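Local coordinates for protein galactan 1,3-beta-galactosidase (Phanerochaete chrysosporium, PDB 7BYT) that probably hydrolyses beta-1,3-galactan, cleaving galactose from the chain ends, and carries a calcium-containing carbohydrate-binding module alongside its catalytic domain, at residues S42-A47 with S77-R82; A70-S75 with Y122-S127. All blocks are in the same frame, centred on the assembly; numbering follows the deposited sequence.

Contact 1: residues S42-A47 with S77-R82; sequences SALFKA and SNVVER. With GLA (alpha-D-galactopyranose), chain F.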
ATOM      1  N   SER A  42       4.332   3.512 -16.786  1.00  8.09           N
ATOM      2  CA  SER A  42       3.151   3.921 -17.519  1.00  9.26           C
ATOM      3  C   SER A  42       1.925   3.330 -16.846  1.00  8.21           C
ATOM      4  O   SER A  42       1.975   2.232 -16.272  1.00  9.66           O
ATOM      5  CB  SER A  42       3.221   3.447 -18.980  1.00 10.41           C
ATOM      6  OG  SER A  42       1.991   3.669 -19.661  1.00 12.35           O
ATOM      7  N   ALA A  43       0.816   4.066 -16.937  1.00  9.70           N
ATOM      8  CA  ALA A  43      -0.477   3.570 -16.491  1.00  9.42           C
ATOM      9  C   ALA A  43      -1.102   2.591 -17.475  1.00  9.58           C
ATOM     10  O   ALA A  43      -2.088   1.938 -17.122  1.00  9.33           O
ATOM     11  CB  ALA A  43      -1.439   4.740 -16.266  1.00 11.77           C
ATOM     12  N   LEU A  44      -0.554   2.461 -18.684  1.00  9.73           N
ATOM     13  CA  LEU A  44      -1.106   1.553 -19.679  1.00  8.48           C
ATOM     14  C   LEU A  44      -0.644   0.121 -19.410  1.00  8.09           C
ATOM     15  O   LEU A  44       0.321  -0.122 -18.684  1.00  8.92           O
ATOM     16  CB  LEU A  44      -0.716   2.001 -21.090  1.00  9.59           C
ATOM     17  CG  LEU A  44      -1.081   3.445 -21.440  1.00  9.35           C
ATOM     18  CD1 LEU A  44      -0.625   3.732 -22.855  1.00 13.39           C
ATOM     19  CD2 LEU A  44      -2.584   3.698 -21.296  1.00 11.42           C
ATOM     20  N   PHE A  45      -1.348  -0.838 -20.007  1.00  6.70           N
ATOM     21  CA  PHE A  45      -1.226  -2.224 -19.576  1.00  7.89           C
ATOM     22  C   PHE A  45       0.064  -2.857 -20.092  1.00  8.72           C
ATOM     23  O   PHE A  45       0.340  -2.841 -21.298  1.00  8.99           O
ATOM     24  CB  PHE A  45      -2.443  -3.019 -20.054  1.00  7.58           C
ATOM     25  CG  PHE A  45      -2.473  -4.443 -19.588  1.00  6.85           C
ATOM     26  CD1 PHE A  45      -2.094  -4.781 -18.298  1.00  6.51           C
ATOM     27  CD2 PHE A  45      -2.917  -5.450 -20.439  1.00  8.04           C
ATOM     28  CE1 PHE A  45      -2.150  -6.098 -17.863  1.00  7.41           C
ATOM     29  CE2 PHE A  45      -2.961  -6.779 -20.014  1.00  7.52           C
ATOM     30  CZ  PHE A  45      -2.586  -7.099 -18.734  1.00  7.72           C
ATOM     31  N   LYS A  46       0.853  -3.415 -19.171  1.00  7.80           N
ATOM     32  CA  LYS A  46       1.992  -4.262 -19.498  1.00  6.44           C
ATOM     33  C   LYS A  46       1.766  -5.711 -19.097  1.00  7.31           C
ATOM     34  O   LYS A  46       2.017  -6.616 -19.896  1.00  8.90           O
ATOM     35  CB  LYS A  46       3.276  -3.736 -18.831  1.00  6.95           C
ATOM     36  CG  LYS A  46       4.486  -4.643 -19.053  1.00  7.78           C
ATOM     37  CD  LYS A  46       5.772  -3.975 -18.628  1.00  9.10           C
ATOM     38  CE  LYS A  46       6.908  -4.971 -18.723  1.00 10.11           C
ATOM     39  NZ  LYS A  46       8.211  -4.267 -18.758  1.00 13.32           N
ATOM     40  N   ALA A  47       1.314  -5.958 -17.869  1.00  7.53           N
ATOM     41  CA  ALA A  47       1.040  -7.315 -17.409  1.00  6.36           C
ATOM     42  C   ALA A  47       0.363  -7.254 -16.050  1.00  6.58           C
ATOM     43  O   ALA A  47       0.485  -6.263 -15.311  1.00  7.82           O
ATOM     44  CB  ALA A  47       2.327  -8.150 -17.279  1.00  9.03           C
ATOM     45  N   SER A  77      -2.530  -0.355 -25.249  1.00  7.89           N
ATOM     46  CA  SER A  77      -3.042   1.007 -25.251  1.00  8.61           C
ATOM     47  C   SER A  77      -4.131   1.217 -24.218  1.00  9.43           C
ATOM     48  O   SER A  77      -4.611   2.345 -24.062  1.00 11.63           O
ATOM     49  CB  SER A  77      -3.579   1.380 -26.640  1.00 13.41           C
ATOM     50  OG  SER A  77      -2.542   1.311 -27.601  1.00 20.79           O
ATOM     51  N   ASN A  78      -4.517   0.165 -23.505  1.00  8.07           N
ATOM     52  CA  ASN A  78      -5.613   0.217 -22.554  1.00  8.29           C
ATOM     53  C   ASN A  78      -5.067   0.156 -21.135  1.00  7.51           C
ATOM     54  O   ASN A  78      -3.858   0.118 -20.920  1.00  9.18           O
ATOM     55  CB  ASN A  78      -6.593  -0.912 -22.849  1.00 11.31           C
ATOM     56  CG  ASN A  78      -7.485  -0.583 -24.014  1.00 17.98           C
ATOM     57  OD1 ASN A  78      -8.327   0.307 -23.920  1.00 24.50           O
ATOM     58  ND2 ASN A  78      -7.278  -1.255 -25.135  1.00 12.96           N
ATOM     59  N   VAL A  79      -5.978   0.143 -20.166  1.00  7.03           N
ATOM     60  CA  VAL A  79      -5.633   0.176 -18.749  1.00  7.96           C
ATOM     61  C   VAL A  79      -6.196  -1.070 -18.082  1.00  7.52           C
ATOM     62  O   VAL A  79      -7.367  -1.415 -18.288  1.00  8.76           O
ATOM     63  CB  VAL A  79      -6.198   1.446 -18.083  1.00  8.42           C
ATOM     64  CG1 VAL A  79      -6.084   1.370 -16.558  1.00 11.31           C
ATOM     65  CG2 VAL A  79      -5.491   2.683 -18.618  1.00  9.66           C
ATOM     66  N   VAL A  80      -5.358  -1.744 -17.291  1.00  6.66           N
ATOM     67  CA  VAL A  80      -5.758  -2.870 -16.453  1.00  6.87           C
ATOM     68  C   VAL A  80      -5.273  -2.557 -15.046  1.00  7.23           C
ATOM     69  O   VAL A  80      -4.063  -2.425 -14.825  1.00  7.82           O
ATOM     70  CB  VAL A  80      -5.132  -4.188 -16.941  1.00  6.39           C
ATOM     71  CG1 VAL A  80      -5.321  -5.281 -15.915  1.00  8.48           C
ATOM     72  CG2 VAL A  80      -5.710  -4.588 -18.301  1.00  7.94           C
ATOM     73  N   GLU A  81      -6.202  -2.423 -14.099  1.00  6.35           N
ATOM     74  CA  GLU A  81      -5.845  -2.005 -12.749  1.00  5.77           C
ATOM     75  C   GLU A  81      -6.486  -2.900 -11.700  1.00  7.10           C
ATOM     76  O   GLU A  81      -7.543  -3.503 -11.918  1.00  6.61           O
ATOM     77  CB  GLU A  81      -6.262  -0.543 -12.492  1.00  6.71           C
ATOM     78  CG  GLU A  81      -5.302   0.446 -13.137  1.00  7.37           C
ATOM     79  CD  GLU A  81      -5.758   1.894 -13.069  1.00  9.11           C
ATOM     80  OE1 GLU A  81      -6.849   2.177 -12.531  1.00  8.75           O
ATOM     81  OE2 GLU A  81      -5.005   2.762 -13.564  1.00  9.38           O
ATOM     82  N   ARG A  82      -5.816  -2.988 -10.556  1.00  6.25           N
ATOM     83  CA  ARG A  82      -6.374  -3.599  -9.354  1.00  6.95           C
ATOM     84  C   ARG A  82      -6.886  -5.030  -9.561  1.00  6.66           C
ATOM     85  O   ARG A  82      -8.042  -5.338  -9.254  1.00  6.65           O
ATOM     86  CB  ARG A  82      -7.443  -2.700  -8.746  1.00  7.03           C
ATOM     87  CG  ARG A  82      -6.845  -1.339  -8.325  1.00  6.07           C
ATOM     88  CD  ARG A  82      -7.854  -0.416  -7.635  1.00  7.52           C
ATOM     89  NE  ARG A  82      -7.215   0.848  -7.269  1.00  6.82           N
ATOM     90  CZ  ARG A  82      -6.516   1.025  -6.147  1.00  6.12           C
ATOM     91  NH1 ARG A  82      -6.367   0.017  -5.288  1.00  7.72           N
ATOM     92  NH2 ARG A  82      -5.961   2.199  -5.878  1.00  7.80           N
TER
HETATM   93  C1  GLA F 506      -6.640   6.312  -8.238  1.00 18.12           C
HETATM   94  C2  GLA F 506      -7.119   4.889  -8.463  1.00  8.60           C
HETATM   95  C3  GLA F 506      -6.048   4.135  -9.240  1.00  9.55           C
HETATM   96  C4  GLA F 506      -5.846   4.815 -10.597  1.00  8.88           C
HETATM   97  C5  GLA F 506      -5.520   6.298 -10.375  1.00 11.39           C
HETATM   98  C6  GLA F 506      -5.455   7.071 -11.694  1.00 16.33           C
HETATM   99  O1  GLA F 506      -5.389   6.296  -7.521  1.00 17.97           O
HETATM  100  O2  GLA F 506      -7.372   4.301  -7.190  1.00  9.35           O
HETATM  101  O3  GLA F 506      -6.395   2.755  -9.404  1.00  9.07           O
HETATM  102  O4  GLA F 506      -6.996   4.650 -11.452  1.00  9.93           O
HETATM  103  O5  GLA F 506      -6.484   6.932  -9.520  1.00 15.07           O
HETATM  104  O6  GLA F 506      -6.766   7.230 -12.247  1.00 18.15           O
HETATM  105  O   HOH W   1      -2.611  -0.773 -16.901  1.00  8.89           O
HETATM  106  O   HOH W   2      -2.566   2.053 -14.388  1.00 10.76           O
HETATM  107  O   HOH W   3      -1.690  -3.914 -14.946  1.00 10.81           O
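Val80 sets a methyl squarely on the middle of the Phe45 ring: CG2 lies 3.5 Å from the ring centroid and only 12° off the normal, a CH-pi contact over the face. Val80 belongs to strand 79-88, the innermost strand of its blade in the five-bladed beta-propeller of family 43. Phe45 comes from the loop between strands 30-36 and 48-53 of the preceding blade, so the contact joins neighbouring blades. With CG anti to the backbone N (chi1 -176°), the Phe45 ring is laid across the valine, whose CB also presses on Phe45 CD1 at 3.4 Å. One direct hydrogen bond ties the backbones together, from Phe45 N to Asn78 O at 2.8 Å. Leu44 CA donates a CA-H...O contact to the same oxygen, which is thus approached by two successive residues of the loop. Leu44 itself is steadied by an ST turn, its N bonded to Ser42 OG, while its CD2 rests near Val79 CG2.

Further along, water takes over the joint. One molecule accepts from Val80 N close to Ala43 O; a second donates to both Ala43 O and Glu81 OE2, the latter at 2.7 Å. Tyr105 OH also holds OE2, which steadies the carboxylate whose other oxygen faces the bound galactose. Arg82 meets the sugar with the edge of its guanidinium, NE bonding O3 and NH2 bonding O2, and Asp137, Gln242 and the Gly207 carbonyl oxygen hold it as well. Glu81 OE1 takes galactose O4 at 2.7 Å and O3 at 3.2 Å.

Contact 2: residues A70-S75 with Y122-S127; sequences AGTMIS and YTYKGS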
ATOM      1  N   ALA A  70      -3.390  -7.620 -28.284  1.00  9.45           N
ATOM      2  CA  ALA A  70      -3.618  -6.525 -29.218  1.00  8.58           C
ATOM      3  C   ALA A  70      -5.021  -6.602 -29.807  1.00 10.14           C
ATOM      4  O   ALA A  70      -5.574  -7.684 -30.019  1.00 12.91           O
ATOM      5  CB  ALA A  70      -2.577  -6.567 -30.341  1.00 13.74           C
ATOM      6  N   GLY A  71      -5.607  -5.430 -30.046  1.00 11.08           N
ATOM      7  CA  GLY A  71      -6.915  -5.388 -30.670  1.00 14.97           C
ATOM      8  C   GLY A  71      -8.051  -5.767 -29.754  1.00 19.89           C
ATOM      9  O   GLY A  71      -9.137  -6.103 -30.233  1.00 22.95           O
ATOM     10  N   THR A  72      -7.823  -5.738 -28.444  1.00 13.06           N
ATOM     11  CA  THR A  72      -8.843  -6.002 -27.443  1.00 10.50           C
ATOM     12  C   THR A  72      -8.789  -4.896 -26.406  1.00  8.73           C
ATOM     13  O   THR A  72      -7.925  -4.016 -26.446  1.00 10.72           O
ATOM     14  CB  THR A  72      -8.598  -7.337 -26.733  1.00 10.81           C
ATOM     15  OG1 THR A  72      -7.500  -7.191 -25.820  1.00 10.46           O
ATOM     16  CG2 THR A  72      -8.301  -8.436 -27.736  1.00 13.09           C
ATOM     17  N   MET A  73      -9.703  -4.980 -25.443  1.00 10.30           N
ATOM     18  CA  MET A  73      -9.718  -4.016 -24.354  1.00  9.05           C
ATOM     19  C   MET A  73      -8.580  -4.237 -23.358  1.00  9.76           C
ATOM     20  O   MET A  73      -8.373  -3.395 -22.472  1.00  9.28           O
ATOM     21  CB  MET A  73     -11.076  -4.126 -23.658  0.40 11.79           C
ATOM     22  CG  MET A  73     -11.404  -3.008 -22.714  0.40 13.66           C
ATOM     23  SD  MET A  73     -11.292  -1.383 -23.468  0.40 15.88           S
ATOM     24  CE  MET A  73     -11.807  -0.396 -22.080  0.40 14.09           C
ATOM     25  N   ILE A  74      -7.809  -5.315 -23.496  1.00  8.62           N
ATOM     26  CA  ILE A  74      -6.587  -5.458 -22.708  1.00  7.46           C
ATOM     27  C   ILE A  74      -5.353  -5.349 -23.598  1.00  7.45           C
ATOM     28  O   ILE A  74      -4.342  -6.021 -23.363  1.00  8.52           O
ATOM     29  CB  ILE A  74      -6.563  -6.731 -21.829  1.00  7.81           C
ATOM     30  CG1 ILE A  74      -6.654  -8.025 -22.643  1.00  7.90           C
ATOM     31  CG2 ILE A  74      -7.679  -6.698 -20.799  1.00  8.97           C
ATOM     32  CD1 ILE A  74      -6.270  -9.246 -21.824  1.00  9.83           C
ATOM     33  N   SER A  75      -5.425  -4.491 -24.613  1.00  7.55           N
ATOM     34  CA  SER A  75      -4.252  -4.140 -25.395  1.00  7.78           C
ATOM     35  C   SER A  75      -3.302  -3.269 -24.570  1.00  8.86           C
ATOM     36  O   SER A  75      -3.638  -2.788 -23.476  1.00  8.29           O
ATOM     37  CB  SER A  75      -4.692  -3.392 -26.652  1.00 11.77           C
ATOM     38  OG  SER A  75      -4.903  -2.018 -26.357  1.00 10.92           O
ATOM     39  N   TYR A 122      -3.653 -16.751 -17.246  1.00  7.95           N
ATOM     40  CA  TYR A 122      -5.097 -16.643 -17.320  1.00  8.62           C
ATOM     41  C   TYR A 122      -5.536 -16.328 -18.744  1.00  7.40           C
ATOM     42  O   TYR A 122      -4.801 -15.711 -19.522  1.00  8.33           O
ATOM     43  CB  TYR A 122      -5.575 -15.531 -16.381  1.00  7.69           C
ATOM     44  CG  TYR A 122      -5.547 -15.920 -14.924  1.00  7.07           C
ATOM     45  CD1 TYR A 122      -4.336 -16.119 -14.258  1.00  7.87           C
ATOM     46  CD2 TYR A 122      -6.729 -16.095 -14.209  1.00  8.28           C
ATOM     47  CE1 TYR A 122      -4.302 -16.500 -12.923  1.00  7.35           C
ATOM     48  CE2 TYR A 122      -6.705 -16.477 -12.865  1.00  8.29           C
ATOM     49  CZ  TYR A 122      -5.487 -16.674 -12.230  1.00  6.74           C
ATOM     50  OH  TYR A 122      -5.468 -17.050 -10.907  1.00  8.15           O
ATOM     51  N   THR A 123      -6.753 -16.765 -19.073  1.00  8.87           N
ATOM     52  CA  THR A 123      -7.383 -16.522 -20.365  1.00  8.51           C
ATOM     53  C   THR A 123      -8.467 -15.462 -20.194  1.00  7.63           C
ATOM     54  O   THR A 123      -9.449 -15.676 -19.478  1.00  8.93           O
ATOM     55  CB  THR A 123      -7.989 -17.803 -20.929  1.00  8.63           C
ATOM     56  OG1 THR A 123      -6.955 -18.782 -21.116  1.00 11.79           O
ATOM     57  CG2 THR A 123      -8.642 -17.521 -22.270  1.00 12.48           C
ATOM     58  N   TYR A 124      -8.284 -14.331 -20.863  1.00  8.66           N
ATOM     59  CA  TYR A 124      -9.251 -13.241 -20.825  1.00  8.87           C
ATOM     60  C   TYR A 124     -10.534 -13.627 -21.555  1.00  9.08           C
ATOM     61  O   TYR A 124     -10.496 -14.117 -22.695  1.00 10.49           O
ATOM     62  CB  TYR A 124      -8.607 -12.050 -21.509  1.00  8.12           C
ATOM     63  CG  TYR A 124      -9.470 -10.819 -21.764  1.00  7.93           C
ATOM     64  CD1 TYR A 124      -9.995 -10.062 -20.719  1.00  8.51           C
ATOM     65  CD2 TYR A 124      -9.686 -10.383 -23.067  1.00  9.57           C
ATOM     66  CE1 TYR A 124     -10.741  -8.909 -20.971  1.00  7.27           C
ATOM     67  CE2 TYR A 124     -10.437  -9.248 -23.329  1.00  9.39           C
ATOM     68  CZ  TYR A 124     -10.950  -8.509 -22.277  1.00  8.09           C
ATOM     69  OH  TYR A 124     -11.667  -7.373 -22.548  1.00  8.61           O
ATOM     70  N   LYS A 125     -11.676 -13.385 -20.913  1.00  8.04           N
ATOM     71  CA  LYS A 125     -12.969 -13.714 -21.508  1.00  8.59           C
ATOM     72  C   LYS A 125     -13.803 -12.499 -21.893  1.00 10.67           C
ATOM     73  O   LYS A 125     -14.881 -12.666 -22.482  1.00 14.66           O
ATOM     74  CB  LYS A 125     -13.775 -14.711 -20.656  1.00 14.06           C
ATOM     75  CG  LYS A 125     -14.290 -14.221 -19.318  1.00 16.47           C
ATOM     76  CD  LYS A 125     -14.726 -15.408 -18.422  1.00 12.53           C
ATOM     77  CE  LYS A 125     -15.952 -16.183 -18.947  1.00 13.55           C
ATOM     78  NZ  LYS A 125     -17.205 -15.361 -19.038  1.00 12.90           N
ATOM     79  N   GLY A 126     -13.345 -11.289 -21.599  1.00  7.42           N
ATOM     80  CA  GLY A 126     -14.014 -10.092 -22.065  1.00  6.79           C
ATOM     81  C   GLY A 126     -14.198  -9.078 -20.955  1.00  6.95           C
ATOM     82  O   GLY A 126     -14.017  -9.360 -19.772  1.00  8.11           O
ATOM     83  N   SER A 127     -14.578  -7.871 -21.380  1.00  7.39           N
ATOM     84  CA  SER A 127     -14.857  -6.756 -20.489  1.00  7.28           C
ATOM     85  C   SER A 127     -16.312  -6.329 -20.639  1.00  7.37           C
ATOM     86  O   SER A 127     -16.933  -6.554 -21.680  1.00 10.31           O
ATOM     87  CB  SER A 127     -13.931  -5.563 -20.794  1.00  9.17           C
ATOM     88  OG  SER A 127     -12.565  -5.897 -20.564  1.00  9.50           O
TER
HETATM   89  O   HOH W   4     -12.124  -6.617 -25.552  1.00 14.33           O
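Ile74 holds CG1 between its backbone N and carbonyl carbon (chi1 61°), and Tyr124 has CG anti to its N (chi1 172°); together these rotations lay the isoleucine along one face of the tyrosine ring. The contact sits at the outer edge of a propeller blade: Tyr124 lies on strand 123-128, the last strand of the four-stranded antiparallel sheet, and Ile74 on the loop leading into that sheet's first strand, 79-88. All three outer carbons of the isoleucine share the ring. CD1 reaches Tyr124 CG at 3.6 Å, CG2 lies near CE1, and CG1 makes a CH-pi contact 4.0 Å from the centroid. On the opposite face the backbone N of Gly126 sits above the ring centre, so the ring is sandwiched between the loop and its own strand.

The loop is shaped by a type I turn from Thr72 to Ser75, closed by Ser75 N to Thr72 O. Thr72 OG1 adds an ST turn by accepting from Ile74 N at 3.0 Å, and is also bonded to Ile69 O.

At the far end of the ring the phenol is gripped in the plane. Tyr124 OH forms a short 2.6 Å hydrogen bond with Ser127 OG, which is linked in turn to Ser100 OG. In the conformer modelled here, Met73 CB packs against Tyr124 OH at 3.5 Å. A phenylalanine here is likely to leave Ser127 OG without this partner and to break the water link to the loop. That link is a single molecule, accepting from Met73 N at 2.9 Å and hydrogen-bonded to Tyr124 OH at 3.1 Å.

Contacts 1 and 2 lie about 12 Å apart, centre to centre, and involve the two edge strands of one blade, the inner 79-88 in contact 1 and the outer 123-128 in contact 2. The loop 70-75 bridges them. Its carbonyls pack directly against contact 1, with Ile74 O 3.3 Å from Phe45 CD2 and Thr72 O 3.1 Å from Asn78 ND2, while the Ile74 side chain also touches Val80. Ser75 OG, bonded to Ser77 N, ties the loop to the start of 77-82. The galactose belongs to contact 1; from contact 2 it is remote, about 13 Å from the Met73 side chain as modelled, and the side chains of Ile74 and Glu81 are about 10 Å apart.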